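Local coordinates for ornithine carbamoyltransferase, mitochondrial (Coccidioides immitis, PDB 3SDS), which catalyses the transfer of the carbamoyl group of carbamoyl phosphate to L-ornithine, giving L-citrulline and phosphate on the way to L-arginine, at residues L27-L32 against L204-T209; A70-K75 against M96-D101; S123-R128 against S142-I147; S182-E187 against T209-N214. All blocks are in the same frame, centred on the assembly; numbering follows the deposited sequence.

Contact 1. Residues L27-L32 against L204-T209; sequences LSIADL and LAIAAT
Ile-29 and Ala-207 form the closest backbone pair, their CA atoms 6.4 Å apart, where the short 3-10 turn 29-31 leans against one side of helix 199-210. The two isoleucines do most of the work, sliding past each other in opposite directions instead of meeting end to end. In Ile-29 the branch methyl CG2 lies anti to the backbone N (CG1 takes chi1 -48°), which sends it toward the helix; it rests 4.2 Å from Ala-207 CB, while the branch point Ile-29 CB sits 4.1 Å from Ile-206 CG2. That same methyl of Ile-206 also reaches the backbone of the turn, CG2 lying 4.0 Å from Ala-30 N. The longer arm of Ile-206 runs on outward, and its CD1 ends beside both Ala-30 CB, at 4.4 Å, and Ser-28 OG, at 4.3 Å.

The loop side is held in shape by its own polar groups. Ser-28 OG accepts from Ala-30 N at 3.0 Å, an ST turn, and the same hydroxyl is bonded to Asp-203 OD1, which also takes the N-H of Ile-29. Asp-203, in helix 199-210, thus ties the turn that carries Ile-29 to that helix beside the apolar contact. Phe-37 of helix 34-51 and Ala-159 of helix 156-169 add to the apolar surroundings of Ile-29.

The contact lies between the two domains of the carbamoyltransferase fold: the loop falls in the carbamoyl phosphate domain and the helix in the ornithine domain. The side chain of Ile-29 lies about 8 Å from those of His-155 and Gln-158, which by similarity bind carbamoyl phosphate.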
loop_
_atom_site.group_PDB
_atom_site.type_symbol
_atom_site.label_atom_id
_atom_site.label_comp_id
_atom_site.label_asym_id
_atom_site.label_seq_id
_atom_site.Cartn_x
_atom_site.Cartn_y
_atom_site.Cartn_z
ATOM N N LEU A 27 23.721 1.622 -9.023
ATOM C CA LEU A 27 23.655 0.145 -9.189
ATOM C C LEU A 27 24.620 -0.645 -8.282
ATOM O O LEU A 27 24.367 -1.828 -7.975
ATOM C CB LEU A 27 23.862 -0.265 -10.662
ATOM C CG LEU A 27 23.009 0.401 -11.766
ATOM C CD1 LEU A 27 23.216 -0.307 -13.087
ATOM C CD2 LEU A 27 21.506 0.432 -11.423
ATOM N N SER A 28 25.702 0.029 -7.855
ATOM C CA SER A 28 26.826 -0.567 -7.114
ATOM C C SER A 28 27.713 0.534 -6.540
ATOM O O SER A 28 27.801 1.617 -7.117
ATOM C CB SER A 28 27.682 -1.436 -8.058
ATOM O OG SER A 28 28.909 -1.823 -7.447
ATOM N N ILE A 29 28.412 0.243 -5.444
ATOM C CA ILE A 29 29.438 1.151 -4.922
ATOM C C ILE A 29 30.528 1.454 -5.965
ATOM O O ILE A 29 31.220 2.481 -5.889
ATOM C CB ILE A 29 30.116 0.593 -3.654
ATOM C CG1 ILE A 29 29.096 0.087 -2.627
ATOM C CG2 ILE A 29 31.036 1.631 -3.034
ATOM C CD1 ILE A 29 28.059 1.122 -2.169
ATOM N N ALA A 30 30.685 0.564 -6.941
ATOM C CA ALA A 30 31.620 0.796 -8.036
ATOM C C ALA A 30 31.366 2.119 -8.799
ATOM O O ALA A 30 32.272 2.630 -9.468
ATOM C CB ALA A 30 31.618 -0.379 -8.981
ATOM N N ASP A 31 30.150 2.672 -8.694
ATOM C CA ASP A 31 29.805 3.931 -9.374
ATOM C C ASP A 31 30.168 5.178 -8.556
ATOM O O ASP A 31 29.927 6.294 -9.009
ATOM C CB ASP A 31 28.302 4.018 -9.680
ATOM C CG ASP A 31 27.746 2.801 -10.418
ATOM O OD1 ASP A 31 26.604 2.428 -10.060
ATOM O OD2 ASP A 31 28.399 2.236 -11.343
ATOM N N LEU A 32 30.711 5.005 -7.351
ATOM C CA LEU A 32 30.941 6.154 -6.465
ATOM C C LEU A 32 32.411 6.399 -6.269
ATOM O O LEU A 32 33.174 5.451 -6.098
ATOM C CB LEU A 32 30.297 5.949 -5.090
ATOM C CG LEU A 32 28.785 5.762 -5.026
ATOM C CD1 LEU A 32 28.242 5.457 -3.597
ATOM C CD2 LEU A 32 28.166 7.003 -5.562
ATOM N N LEU A 204 30.569 -4.467 -0.018
ATOM C CA LEU A 204 31.312 -4.146 1.202
ATOM C C LEU A 204 32.821 -4.073 0.898
ATOM O O LEU A 204 33.495 -3.072 1.240
ATOM C CB LEU A 204 31.010 -5.181 2.295
ATOM C CG LEU A 204 31.711 -5.178 3.663
ATOM C CD1 LEU A 204 31.608 -3.831 4.355
ATOM C CD2 LEU A 204 31.125 -6.271 4.574
ATOM N N ALA A 205 33.333 -5.115 0.225
ATOM C CA ALA A 205 34.733 -5.156 -0.243
ATOM C C ALA A 205 35.142 -3.917 -1.055
ATOM O O ALA A 205 36.193 -3.334 -0.784
ATOM C CB ALA A 205 35.010 -6.439 -1.052
ATOM N N ILE A 206 34.325 -3.539 -2.044
ATOM C CA ILE A 206 34.600 -2.364 -2.899
ATOM C C ILE A 206 34.643 -1.054 -2.073
ATOM O O ILE A 206 35.474 -0.174 -2.315
ATOM C CB ILE A 206 33.559 -2.254 -4.090
ATOM C CG1 ILE A 206 33.678 -3.451 -5.043
ATOM C CG2 ILE A 206 33.720 -0.943 -4.867
ATOM C CD1 ILE A 206 32.584 -3.526 -6.109
ATOM N N ALA A 207 33.739 -0.945 -1.096
ATOM C CA ALA A 207 33.695 0.195 -0.186
ATOM C C ALA A 207 34.942 0.240 0.700
ATOM O O ALA A 207 35.682 1.232 0.695
ATOM C CB ALA A 207 32.430 0.152 0.651
ATOM N N ALA A 208 35.188 -0.841 1.439
ATOM C CA ALA A 208 36.386 -0.945 2.279
ATOM C C ALA A 208 37.703 -0.558 1.562
ATOM O O ALA A 208 38.573 0.110 2.152
ATOM C CB ALA A 208 36.485 -2.342 2.868
ATOM N N THR A 209 37.848 -0.981 0.305
ATOM C CA THR A 209 39.012 -0.631 -0.500
ATOM C C THR A 209 39.135 0.884 -0.653
ATOM O O THR A 209 40.193 1.445 -0.405
ATOM C CB THR A 209 38.965 -1.291 -1.882
ATOM O OG1 THR A 209 39.026 -2.710 -1.736
ATOM C CG2 THR A 209 40.127 -0.860 -2.709
#

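Contact 2. Residues A70-K75 against M96-D101; sequences AMMFSK and MFLGKD
Met-71 and Phe-97 face each other across two neighbouring parallel strands. The CB of Met-71 passes 3.6 Å from Met-96 O, and CG stays beside that oxygen. The chain then runs extended to SD and bends at chi3 (-72°), which swings the methyl back over the adjoining strand: Met-71 CE lies 3.8 Å from Phe-97 CB.

The Phe-97 ring continues along the same side of the sheet to Phe-73. The two side chains cross at about a right angle and the rings meet at their rims, Phe-73 CD1 3.6 Å from Phe-97 CE1, each atom near the plane of the other ring. One face of Phe-97 carries the backbone N of Gly-99 over its centre. The strands are laced by Met-71 N to Met-96 O (2.8 Å), Leu-98 N to Met-71 O (2.9 Å) and Phe-73 N to Leu-98 O (3.1 Å). On the other face Ala-70 CB meets Met-96 CE at 3.7 Å.

This is the strand pair of a beta-alpha-beta crossover. The side chain of Phe-73 is about 4 Å from those of Thr-80 and Arg-128, which by similarity bind carbamoyl phosphate, so the strand ends beside the probable phosphate site. The connecting helix 78-90 covers Met-71 and Phe-73 and lends Arg-81 to a cation-pi contact with Phe-97; helix 111-119 packs on Met-72, strand 124-128 lies beyond strand 68-73, and Arg-81 of the second subunit packs on Leu-98.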
loop_
_atom_site.group_PDB
_atom_site.type_symbol
_atom_site.label_atom_id
_atom_site.label_comp_id
_atom_site.label_asym_id
_atom_site.label_seq_id
_atom_site.Cartn_x
_atom_site.Cartn_y
_atom_site.Cartn_z
ATOM N N ALA A 70 8.369 4.467 -7.001
ATOM C CA ALA A 70 7.914 3.079 -7.221
ATOM C C ALA A 70 8.903 2.041 -6.682
ATOM O O ALA A 70 10.103 2.099 -6.972
ATOM C CB ALA A 70 7.631 2.826 -8.695
ATOM N N MET A 71 8.400 1.103 -5.886
ATOM C CA MET A 71 9.207 -0.031 -5.405
ATOM C C MET A 71 8.833 -1.297 -6.175
ATOM O O MET A 71 7.697 -1.794 -6.063
ATOM C CB MET A 71 8.993 -0.269 -3.905
ATOM C CG MET A 71 9.173 0.952 -3.011
ATOM S SD MET A 71 8.837 0.613 -1.254
ATOM C CE MET A 71 7.064 0.424 -1.205
ATOM N N MET A 72 9.766 -1.810 -6.974
ATOM C CA MET A 72 9.504 -3.047 -7.742
ATOM C C MET A 72 10.245 -4.265 -7.180
ATOM O O MET A 72 11.482 -4.357 -7.287
ATOM C CB MET A 72 9.826 -2.860 -9.224
ATOM C CG MET A 72 8.820 -1.994 -9.946
ATOM S SD MET A 72 9.376 -1.449 -11.574
ATOM C CE MET A 72 8.858 -2.836 -12.585
ATOM N N PHE A 73 9.498 -5.193 -6.587
ATOM C CA PHE A 73 10.114 -6.354 -5.960
ATOM C C PHE A 73 9.734 -7.684 -6.617
ATOM O O PHE A 73 8.553 -8.001 -6.740
ATOM C CB PHE A 73 9.837 -6.370 -4.447
ATOM C CG PHE A 73 10.357 -5.145 -3.710
ATOM C CD1 PHE A 73 9.672 -4.632 -2.633
ATOM C CD2 PHE A 73 11.522 -4.501 -4.109
ATOM C CE1 PHE A 73 10.139 -3.511 -1.961
ATOM C CE2 PHE A 73 11.988 -3.375 -3.447
ATOM C CZ PHE A 73 11.295 -2.881 -2.369
ATOM N N SER A 74 10.750 -8.450 -7.026
ATOM C CA SER A 74 10.586 -9.741 -7.720
ATOM C C SER A 74 10.343 -10.951 -6.812
ATOM O O SER A 74 9.703 -11.942 -7.210
ATOM C CB SER A 74 11.816 -10.026 -8.590
ATOM O OG SER A 74 11.667 -9.433 -9.876
ATOM N N LYS A 75 10.908 -10.885 -5.613
ATOM C CA LYS A 75 10.659 -11.876 -4.581
ATOM C C LYS A 75 10.379 -11.072 -3.317
ATOM O O LYS A 75 10.780 -9.902 -3.243
ATOM C CB LYS A 75 11.880 -12.795 -4.408
ATOM N N MET A 96 5.210 3.491 -3.453
ATOM C CA MET A 96 4.221 2.626 -4.121
ATOM C C MET A 96 4.756 1.200 -4.260
ATOM O O MET A 96 5.789 0.965 -4.906
ATOM C CB MET A 96 3.818 3.225 -5.472
ATOM C CG MET A 96 3.010 2.328 -6.370
ATOM S SD MET A 96 2.460 3.158 -7.890
ATOM C CE MET A 96 3.971 3.315 -8.852
ATOM N N PHE A 97 4.064 0.254 -3.631
ATOM C CA PHE A 97 4.540 -1.130 -3.576
ATOM C C PHE A 97 3.998 -1.956 -4.725
ATOM O O PHE A 97 2.807 -2.082 -4.893
ATOM C CB PHE A 97 4.181 -1.779 -2.239
ATOM C CG PHE A 97 4.511 -3.241 -2.172
ATOM C CD1 PHE A 97 5.830 -3.685 -2.300
ATOM C CD2 PHE A 97 3.515 -4.182 -1.960
ATOM C CE1 PHE A 97 6.151 -5.066 -2.233
ATOM C CE2 PHE A 97 3.825 -5.563 -1.881
ATOM C CZ PHE A 97 5.146 -6.002 -2.019
ATOM N N LEU A 98 4.879 -2.484 -5.548
ATOM C CA LEU A 98 4.449 -3.347 -6.639
ATOM C C LEU A 98 5.241 -4.642 -6.522
ATOM O O LEU A 98 6.426 -4.678 -6.869
ATOM C CB LEU A 98 4.685 -2.675 -7.999
ATOM C CG LEU A 98 4.238 -1.231 -8.279
ATOM C CD1 LEU A 98 4.881 -0.732 -9.564
ATOM C CD2 LEU A 98 2.728 -1.065 -8.338
ATOM N N GLY A 99 4.592 -5.678 -5.985
ATOM C CA GLY A 99 5.235 -6.976 -5.722
ATOM C C GLY A 99 5.124 -7.993 -6.854
ATOM O O GLY A 99 4.694 -7.663 -7.961
ATOM N N LYS A 100 5.490 -9.241 -6.572
ATOM C CA LYS A 100 5.594 -10.265 -7.618
ATOM C C LYS A 100 4.254 -10.756 -8.158
ATOM O O LYS A 100 4.207 -11.465 -9.170
ATOM C CB LYS A 100 6.457 -11.449 -7.163
ATOM C CG LYS A 100 5.961 -12.187 -5.921
ATOM C CD LYS A 100 6.289 -13.693 -6.022
ATOM C CE LYS A 100 5.710 -14.489 -4.856
ATOM N NZ LYS A 100 6.148 -13.893 -3.546
ATOM N N ASP A 101 3.170 -10.402 -7.470
ATOM C CA ASP A 101 1.818 -10.685 -7.965
ATOM C C ASP A 101 1.304 -9.470 -8.761
ATOM O O ASP A 101 0.302 -9.560 -9.483
ATOM C CB ASP A 101 0.863 -11.056 -6.804
ATOM C CG ASP A 101 1.023 -12.523 -6.336
ATOM O OD1 ASP A 101 0.738 -13.450 -7.141
ATOM O OD2 ASP A 101 1.418 -12.744 -5.159
#

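Contact 3. Residues S123-R128 against S142-I147; sequences SCIVAR and SSVPVI
Val-144, just ahead of strand 146-148, lays its CG2 methyl against the backbone of Cys-124, 3.7 Å from Cys-124 CA. The valine reaches this spot through chi1 -49°, which sets CG2 between its own backbone N and carbonyl carbon; the methyl is then also 4.3 Å from Ile-125 CG1. Behind it, Val-144 CB lies 3.5 Å from Ser-123 O.

From Pro-145 onward the backbones pair in parallel. Ile-125 N gives to Pro-145 O at 3.3 Å, in the plane of that carbonyl; Ile-147 N returns a bond to Ile-125 O at 2.9 Å, and Ala-127 N closes on Ile-147 O at 3.1 Å. The hydroxyl of Ser-142 donates to Val-144 O on a lone pair. On the Val-126 side of the sheet, Cys-124 SG lies 4.3 Å from Ile-147 CD1, and helix 327-347 covers both residues. Helix 132-141, the crossover between the strands, packs on Ala-127 and Val-146.

Across the two strands the bonds are all main-chain to main-chain, and most of the touching side chains are hydrocarbon; Val-146 N turns instead to His-25 ND1. This is consistent with cohesion that depends little on charge; Arg-128, which by similarity binds carbamoyl phosphate, stands at the C-terminal end of its strand.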
loop_
_atom_site.group_PDB
_atom_site.type_symbol
_atom_site.label_atom_id
_atom_site.label_comp_id
_atom_site.label_asym_id
_atom_site.label_seq_id
_atom_site.Cartn_x
_atom_site.Cartn_y
_atom_site.Cartn_z
ATOM N N SER A 123 8.778 9.544 -9.997
ATOM C CA SER A 123 10.039 10.282 -9.875
ATOM C C SER A 123 11.289 9.424 -9.605
ATOM O O SER A 123 12.429 9.915 -9.762
ATOM C CB SER A 123 9.909 11.337 -8.796
ATOM O OG SER A 123 8.795 12.161 -9.083
ATOM N N CYS A 124 11.083 8.168 -9.187
ATOM C CA CYS A 124 12.183 7.249 -8.919
ATOM C C CYS A 124 11.716 5.807 -8.935
ATOM O O CYS A 124 10.568 5.519 -8.626
ATOM C CB CYS A 124 12.825 7.568 -7.558
ATOM S SG CYS A 124 14.148 6.418 -7.034
ATOM N N ILE A 125 12.616 4.892 -9.280
ATOM C CA ILE A 125 12.361 3.454 -9.090
ATOM C C ILE A 125 13.403 2.816 -8.177
ATOM O O ILE A 125 14.603 2.898 -8.450
ATOM C CB ILE A 125 12.304 2.668 -10.416
ATOM C CG1 ILE A 125 11.335 3.340 -11.402
ATOM C CG2 ILE A 125 11.900 1.228 -10.144
ATOM C CD1 ILE A 125 11.466 2.880 -12.842
ATOM N N VAL A 126 12.936 2.210 -7.086
ATOM C CA VAL A 126 13.764 1.329 -6.264
ATOM C C VAL A 126 13.404 -0.113 -6.644
ATOM O O VAL A 126 12.262 -0.551 -6.441
ATOM C CB VAL A 126 13.527 1.544 -4.759
ATOM C CG1 VAL A 126 14.437 0.628 -3.943
ATOM C CG2 VAL A 126 13.739 3.003 -4.369
ATOM N N ALA A 127 14.359 -0.847 -7.211
ATOM C CA ALA A 127 14.030 -2.132 -7.839
ATOM C C ALA A 127 14.828 -3.308 -7.326
ATOM O O ALA A 127 16.031 -3.191 -7.076
ATOM C CB ALA A 127 14.173 -2.041 -9.359
ATOM N N ARG A 128 14.150 -4.442 -7.184
ATOM C CA ARG A 128 14.834 -5.693 -6.944
ATOM C C ARG A 128 14.443 -6.708 -7.968
ATOM O O ARG A 128 13.258 -6.989 -8.171
ATOM C CB ARG A 128 14.545 -6.273 -5.566
ATOM C CG ARG A 128 14.979 -7.729 -5.493
ATOM C CD ARG A 128 14.895 -8.302 -4.120
ATOM N NE ARG A 128 15.429 -9.656 -4.135
ATOM C CZ ARG A 128 15.333 -10.525 -3.127
ATOM N NH1 ARG A 128 14.707 -10.190 -1.994
ATOM N NH2 ARG A 128 15.862 -11.741 -3.256
ATOM N N SER A 142 14.905 3.679 -18.448
ATOM C CA SER A 142 14.183 4.516 -17.500
ATOM C C SER A 142 14.532 5.993 -17.710
ATOM O O SER A 142 15.703 6.333 -17.898
ATOM C CB SER A 142 14.534 4.115 -16.059
ATOM O OG SER A 142 14.108 5.092 -15.128
ATOM N N SER A 143 13.534 6.871 -17.644
ATOM C CA SER A 143 13.806 8.303 -17.700
ATOM C C SER A 143 13.991 8.947 -16.324
ATOM O O SER A 143 14.167 10.166 -16.234
ATOM C CB SER A 143 12.739 9.034 -18.496
ATOM O OG SER A 143 11.485 8.825 -17.905
ATOM N N VAL A 144 13.945 8.156 -15.255
ATOM C CA VAL A 144 14.170 8.684 -13.896
ATOM C C VAL A 144 15.240 7.842 -13.170
ATOM O O VAL A 144 15.489 6.697 -13.551
ATOM C CB VAL A 144 12.859 8.777 -13.060
ATOM C CG1 VAL A 144 11.751 9.469 -13.856
ATOM C CG2 VAL A 144 12.407 7.390 -12.560
ATOM N N PRO A 145 15.899 8.413 -12.142
ATOM C CA PRO A 145 16.971 7.648 -11.477
ATOM C C PRO A 145 16.500 6.264 -10.957
ATOM O O PRO A 145 15.438 6.179 -10.324
ATOM C CB PRO A 145 17.366 8.542 -10.291
ATOM C CG PRO A 145 16.802 9.864 -10.558
ATOM C CD PRO A 145 15.751 9.776 -11.600
ATOM N N VAL A 146 17.275 5.209 -11.222
ATOM C CA VAL A 146 17.002 3.883 -10.652
ATOM C C VAL A 146 17.999 3.587 -9.518
ATOM O O VAL A 146 19.201 3.770 -9.698
ATOM C CB VAL A 146 17.059 2.736 -11.742
ATOM C CG1 VAL A 146 16.721 1.387 -11.138
ATOM C CG2 VAL A 146 16.117 3.015 -12.914
ATOM N N ILE A 147 17.515 3.135 -8.360
ATOM C CA ILE A 147 18.393 2.656 -7.265
ATOM C C ILE A 147 18.244 1.131 -7.080
ATOM O O ILE A 147 17.109 0.604 -7.003
ATOM C CB ILE A 147 18.054 3.374 -5.943
ATOM C CG1 ILE A 147 18.620 4.793 -5.949
ATOM C CG2 ILE A 147 18.508 2.579 -4.692
ATOM C CD1 ILE A 147 17.844 5.734 -5.022
#

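Contact 4. Residues S182-E187 against T209-N214; sequences SSLGLE and TKMGVN
Met-211 and Gly-212, at a Schellman motif that ends helix 199-210, pack on the loop that leads into strand 190-194, in a partly buried contact away from the annotated sites. The motif is drawn by Val-213 N bonding to Ala-208 O at 2.8 Å and Gly-212 N to Thr-209 O at 3.3 Å, with Gly-212 turning the chain at positive phi (68°).

Met-211 buries more surface here than any other residue of the contact. Bent at chi2 (-70°) and again at chi3, its chain curls toward the loop, so that SD rests against the branch of Leu-184, 3.9 Å from Leu-184 CD1, and CE lies 3.9 Å from Ser-182 O. Phe-37 of helix 34-51 and Phe-163 of helix 156-169 also touch the Met-211 side chain. One step along, Val-213 CG2 touches Leu-186 CB at 4.0 Å.

Where the backbones draw together, a CA-H...O contact runs from Glu-187 CA to Gly-212 O, 3.5 Å, and Gly-212 is further tied by a backbone hydrogen bond to Gly-188. The loop also braces itself: Ser-183 OG accepts from Gly-185 N at 2.9 Å in an ST turn and donates at 2.7 Å to Glu-187 OE1, arriving on the syn side, 35° out of the carboxylate plane.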
loop_
_atom_site.group_PDB
_atom_site.type_symbol
_atom_site.label_atom_id
_atom_site.label_comp_id
_atom_site.label_asym_id
_atom_site.label_seq_id
_atom_site.Cartn_x
_atom_site.Cartn_y
_atom_site.Cartn_z
ATOM N N SER A 182 37.766 12.858 1.733
ATOM C CA SER A 182 37.757 11.633 0.936
ATOM C C SER A 182 37.908 10.395 1.800
ATOM O O SER A 182 38.172 9.294 1.284
ATOM C CB SER A 182 38.853 11.651 -0.136
ATOM O OG SER A 182 40.147 11.656 0.443
ATOM N N SER A 183 37.718 10.578 3.105
ATOM C CA SER A 183 37.919 9.507 4.072
ATOM C C SER A 183 37.013 9.624 5.300
ATOM O O SER A 183 36.687 10.733 5.751
ATOM C CB SER A 183 39.391 9.473 4.499
ATOM O OG SER A 183 39.580 8.667 5.647
ATOM N N LEU A 184 36.627 8.472 5.839
ATOM C CA LEU A 184 35.903 8.406 7.105
ATOM C C LEU A 184 36.831 8.188 8.309
ATOM O O LEU A 184 36.370 7.844 9.402
ATOM C CB LEU A 184 34.860 7.290 7.060
ATOM C CG LEU A 184 33.707 7.473 6.083
ATOM C CD1 LEU A 184 32.907 6.193 5.984
ATOM C CD2 LEU A 184 32.826 8.641 6.479
ATOM N N GLY A 185 38.134 8.378 8.104
ATOM C CA GLY A 185 39.136 8.193 9.164
ATOM C C GLY A 185 39.296 6.769 9.672
ATOM O O GLY A 185 39.666 6.573 10.821
ATOM N N LEU A 186 39.044 5.779 8.812
ATOM C CA LEU A 186 39.063 4.362 9.202
ATOM C C LEU A 186 40.288 3.571 8.728
ATOM O O LEU A 186 40.311 2.343 8.826
ATOM C CB LEU A 186 37.796 3.661 8.695
ATOM C CG LEU A 186 36.456 4.083 9.314
ATOM C CD1 LEU A 186 35.271 3.506 8.536
ATOM C CD2 LEU A 186 36.389 3.727 10.818
ATOM N N GLU A 187 41.302 4.263 8.221
ATOM C CA GLU A 187 42.465 3.602 7.658
ATOM C C GLU A 187 43.131 2.621 8.623
ATOM O O GLU A 187 43.393 2.939 9.783
ATOM C CB GLU A 187 43.480 4.619 7.135
ATOM C CG GLU A 187 43.000 5.369 5.884
ATOM C CD GLU A 187 42.290 6.704 6.196
ATOM O OE1 GLU A 187 41.976 7.454 5.239
ATOM O OE2 GLU A 187 42.049 7.013 7.393
ATOM N N THR A 209 37.848 -0.981 0.305
ATOM C CA THR A 209 39.012 -0.631 -0.500
ATOM C C THR A 209 39.135 0.884 -0.653
ATOM O O THR A 209 40.193 1.445 -0.405
ATOM C CB THR A 209 38.965 -1.291 -1.882
ATOM O OG1 THR A 209 39.026 -2.710 -1.736
ATOM C CG2 THR A 209 40.127 -0.860 -2.709
ATOM N N LYS A 210 38.048 1.544 -1.044
ATOM C CA LYS A 210 38.035 3.013 -1.164
ATOM C C LYS A 210 38.349 3.748 0.153
ATOM O O LYS A 210 38.893 4.864 0.141
ATOM C CB LYS A 210 36.693 3.498 -1.721
ATOM C CG LYS A 210 36.347 3.001 -3.134
ATOM C CD LYS A 210 34.963 3.499 -3.564
ATOM C CE LYS A 210 34.520 2.874 -4.886
ATOM N NZ LYS A 210 35.115 3.540 -6.087
ATOM N N MET A 211 38.020 3.112 1.278
ATOM C CA MET A 211 38.177 3.721 2.595
ATOM C C MET A 211 39.474 3.342 3.311
ATOM O O MET A 211 39.671 3.698 4.478
ATOM C CB MET A 211 36.982 3.378 3.479
ATOM C CG MET A 211 35.626 3.881 2.956
ATOM S SD MET A 211 35.414 5.676 3.019
ATOM C CE MET A 211 35.970 6.136 1.370
ATOM N N GLY A 212 40.362 2.631 2.619
ATOM C CA GLY A 212 41.634 2.209 3.209
ATOM C C GLY A 212 41.483 1.175 4.308
ATOM O O GLY A 212 42.328 1.086 5.195
ATOM N N VAL A 213 40.412 0.385 4.238
ATOM C CA VAL A 213 40.154 -0.690 5.218
ATOM C C VAL A 213 40.510 -2.087 4.669
ATOM O O VAL A 213 40.075 -2.448 3.570
ATOM C CB VAL A 213 38.675 -0.679 5.674
ATOM C CG1 VAL A 213 38.452 -1.647 6.833
ATOM C CG2 VAL A 213 38.261 0.725 6.065
ATOM N N ASN A 214 41.282 -2.862 5.437
ATOM C CA ASN A 214 41.690 -4.235 5.040
ATOM C C ASN A 214 40.603 -5.305 5.221
ATOM O O ASN A 214 39.944 -5.352 6.256
ATOM C CB ASN A 214 42.970 -4.657 5.765
ATOM C CG ASN A 214 44.159 -3.724 5.464
ATOM O OD1 ASN A 214 44.381 -3.322 4.311
ATOM N ND2 ASN A 214 44.927 -3.384 6.505
#

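Overall arrangement
From the N terminus, the chain opens contact 1 at 27-32 and closes it only at 204-209, a long loop that holds contacts 2 and 3 nested within it. These two follow in series, each closing the short loop of one beta-alpha-beta unit, and they meet in one parallel sheet where Met-72 O is bonded to Arg-128 N. Contact 4 opens at 182-187, before contact 1 has closed, and ends at 209-214, so the two cross; they share Thr-209 and helix 199-210, and Lys-210 NZ reaches Leu-32 O. Contacts 2 and 4 lie on opposite sides of the chain's centre, with contact 1 bridging the carbamoyl phosphate domain and helix 199-210 of the ornithine domain.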